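Local coordinates for protein flavocytochrome C3 fumarate reductase (Shewanella frigidimarina, PDB 1QO8) that catalyses in vitro the essentially one-way reduction of fumarate to succinate, using one FAD and four covalently bound haems c per subunit, at residues I507-V513 against G523-A527. Sequence-based numbering, arbitrary orientation.
Sequences INTTASV and GLFAA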
ATOM      1  N   ILE A 507      10.904  -5.967   7.964  1.00 41.14           N
ATOM      2  CA  ILE A 507      12.135  -6.288   8.715  1.00 45.54           C
ATOM      3  C   ILE A 507      12.036  -7.615   9.408  1.00 48.00           C
ATOM      4  O   ILE A 507      10.887  -7.989   9.702  1.00 44.64           O
ATOM      5  CB  ILE A 507      12.323  -5.043   9.596  1.00 49.05           C
ATOM      6  CG1 ILE A 507      13.613  -4.407   9.053  1.00 50.76           C
ATOM      7  CG2 ILE A 507      12.319  -5.135  11.093  1.00 49.63           C
ATOM      8  CD1 ILE A 507      13.462  -2.976   8.710  1.00 55.66           C
ATOM      9  N   ASN A 508      13.171  -8.296   9.624  1.00 49.83           N
ATOM     10  CA  ASN A 508      13.194  -9.406  10.568  1.00 52.32           C
ATOM     11  C   ASN A 508      13.661  -8.916  11.925  1.00 53.16           C
ATOM     12  O   ASN A 508      14.024  -7.764  12.164  1.00 51.27           O
ATOM     13  CB  ASN A 508      14.170 -10.506  10.071  1.00 55.51           C
ATOM     14  CG  ASN A 508      15.586 -10.129  10.445  1.00 58.24           C
ATOM     15  OD1 ASN A 508      16.293  -9.188  10.109  1.00 53.83           O
ATOM     16  ND2 ASN A 508      16.056 -10.960  11.427  1.00 64.76           N
ATOM     17  N   THR A 509      13.860  -9.862  12.836  1.00 55.07           N
ATOM     18  CA  THR A 509      14.346  -9.564  14.164  1.00 54.48           C
ATOM     19  C   THR A 509      15.781  -9.124  14.183  1.00 53.36           C
ATOM     20  O   THR A 509      16.095  -8.484  15.187  1.00 54.87           O
ATOM     21  CB  THR A 509      14.141 -10.713  15.161  1.00 54.77           C
ATOM     22  OG1 THR A 509      14.976 -11.795  14.806  1.00 52.54           O
ATOM     23  CG2 THR A 509      12.676 -11.110  15.091  1.00 54.45           C
ATOM     24  N   THR A 510      16.592  -9.338  13.151  1.00 51.69           N
ATOM     25  CA  THR A 510      17.941  -8.781  13.190  1.00 49.80           C
ATOM     26  C   THR A 510      17.983  -7.515  12.363  1.00 46.08           C
ATOM     27  O   THR A 510      19.039  -6.983  12.051  1.00 46.92           O
ATOM     28  CB  THR A 510      18.983  -9.806  12.684  1.00 53.27           C
ATOM     29  OG1 THR A 510      18.476 -10.291  11.451  1.00 54.07           O
ATOM     30  CG2 THR A 510      19.176 -10.942  13.714  1.00 54.64           C
ATOM     31  N   ALA A 511      16.827  -6.994  11.960  1.00 45.42           N
ATOM     32  CA  ALA A 511      16.661  -5.728  11.297  1.00 45.53           C
ATOM     33  C   ALA A 511      17.237  -5.757   9.895  1.00 45.42           C
ATOM     34  O   ALA A 511      17.566  -4.681   9.359  1.00 46.57           O
ATOM     35  CB  ALA A 511      17.284  -4.539  12.045  1.00 43.46           C
ATOM     36  N   SER A 512      17.280  -6.934   9.272  1.00 47.02           N
ATOM     37  CA  SER A 512      17.463  -6.982   7.831  1.00 47.82           C
ATOM     38  C   SER A 512      16.151  -6.524   7.172  1.00 47.35           C
ATOM     39  O   SER A 512      15.120  -7.010   7.674  1.00 46.33           O
ATOM     40  CB  SER A 512      17.654  -8.448   7.367  1.00 52.07           C
ATOM     41  OG  SER A 512      19.017  -8.799   7.560  1.00 52.98           O
ATOM     42  N   VAL A 513      16.263  -5.738   6.103  1.00 43.64           N
ATOM     43  CA  VAL A 513      15.079  -5.572   5.264  1.00 44.78           C
ATOM     44  C   VAL A 513      14.817  -6.836   4.439  1.00 47.05           C
ATOM     45  O   VAL A 513      15.736  -7.465   3.918  1.00 44.56           O
ATOM     46  CB  VAL A 513      15.299  -4.345   4.364  1.00 44.48           C
ATOM     47  CG1 VAL A 513      14.106  -4.115   3.450  1.00 44.49           C
ATOM     48  CG2 VAL A 513      15.505  -3.081   5.249  1.00 46.66           C
ATOM     49  N   GLY A 523      23.017  -7.147   2.500  1.00 52.52           N
ATOM     50  CA  GLY A 523      23.559  -5.770   2.549  1.00 51.78           C
ATOM     51  C   GLY A 523      22.597  -4.715   3.100  1.00 51.40           C
ATOM     52  O   GLY A 523      23.052  -3.546   3.253  1.00 52.18           O
ATOM     53  N   LEU A 524      21.320  -4.963   3.306  1.00 49.68           N
ATOM     54  CA  LEU A 524      20.329  -3.905   3.597  1.00 49.55           C
ATOM     55  C   LEU A 524      19.671  -4.053   4.972  1.00 48.06           C
ATOM     56  O   LEU A 524      19.148  -5.109   5.296  1.00 43.96           O
ATOM     57  CB  LEU A 524      19.170  -3.887   2.608  1.00 48.20           C
ATOM     58  CG  LEU A 524      18.565  -2.603   2.078  1.00 50.82           C
ATOM     59  CD1 LEU A 524      17.074  -2.668   1.828  1.00 47.24           C
ATOM     60  CD2 LEU A 524      18.902  -1.307   2.791  1.00 48.19           C
ATOM     61  N   PHE A 525      19.732  -3.048   5.842  1.00 46.89           N
ATOM     62  CA  PHE A 525      19.144  -3.098   7.197  1.00 46.50           C
ATOM     63  C   PHE A 525      18.272  -1.863   7.423  1.00 44.41           C
ATOM     64  O   PHE A 525      18.397  -0.907   6.659  1.00 46.21           O
ATOM     65  CB  PHE A 525      20.235  -3.160   8.274  1.00 45.30           C
ATOM     66  CG  PHE A 525      21.166  -4.357   8.100  1.00 47.57           C
ATOM     67  CD1 PHE A 525      22.241  -4.272   7.219  1.00 47.95           C
ATOM     68  CD2 PHE A 525      20.912  -5.535   8.738  1.00 47.37           C
ATOM     69  CE1 PHE A 525      23.045  -5.367   7.002  1.00 50.25           C
ATOM     70  CE2 PHE A 525      21.729  -6.654   8.526  1.00 51.83           C
ATOM     71  CZ  PHE A 525      22.818  -6.551   7.662  1.00 46.89           C
ATOM     72  N   ALA A 526      17.442  -1.822   8.454  1.00 42.12           N
ATOM     73  CA  ALA A 526      16.600  -0.627   8.640  1.00 43.14           C
ATOM     74  C   ALA A 526      16.146  -0.590  10.110  1.00 41.21           C
ATOM     75  O   ALA A 526      16.099  -1.646  10.751  1.00 42.11           O
ATOM     76  CB  ALA A 526      15.444  -0.578   7.670  1.00 37.95           C
ATOM     77  N   ALA A 527      15.909   0.610  10.587  1.00 42.14           N
ATOM     78  CA  ALA A 527      15.414   0.848  11.938  1.00 40.27           C
ATOM     79  C   ALA A 527      14.629   2.130  12.073  1.00 38.96           C
ATOM     80  O   ALA A 527      14.865   3.076  11.305  1.00 40.03           O
ATOM     81  CB  ALA A 527      16.579   0.840  12.940  1.00 40.11           C
TER
HETATM   82  O   HOH W   1      20.311  -7.714   5.319  1.00 47.47           O
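F525 pairs with S512 across the antiparallel strands at a non-hydrogen-bonded position, their side chains splaying apart. The flanking backbone bonds run from A526 N to A511 O (3.0 Å) and from V513 N to L524 O (3.1 Å). With CG anti to its carbonyl carbon and beside its backbone N (chi1 -58°), F525 brings its ring edge to the carbonyl oxygens of A511 and T510, and S512 OG approaches CE2 obliquely at 3.6 Å. One water accepts from S512 OG and donates to L524 O, resting over a ring face near the rim. Cutting F525 back to an alanine is likely to leave that water without the ring face beneath it and to open a gap toward N558 and A559. Away from the ring, I507 CD1 (3.3 Å) and V513 CG2 both press on the A526 methyl from the same side, closer than usual carbon contact, while V513 CB meets L524 CD1 at 3.5 Å. A type I turn from N508 to A511 leads into the pair. Strand 524-526 borders the parallel sheet of the FAD-binding domain beside strand 303-306; helix 543-563 packs against A511 and F525, and helix 201-220 against I507.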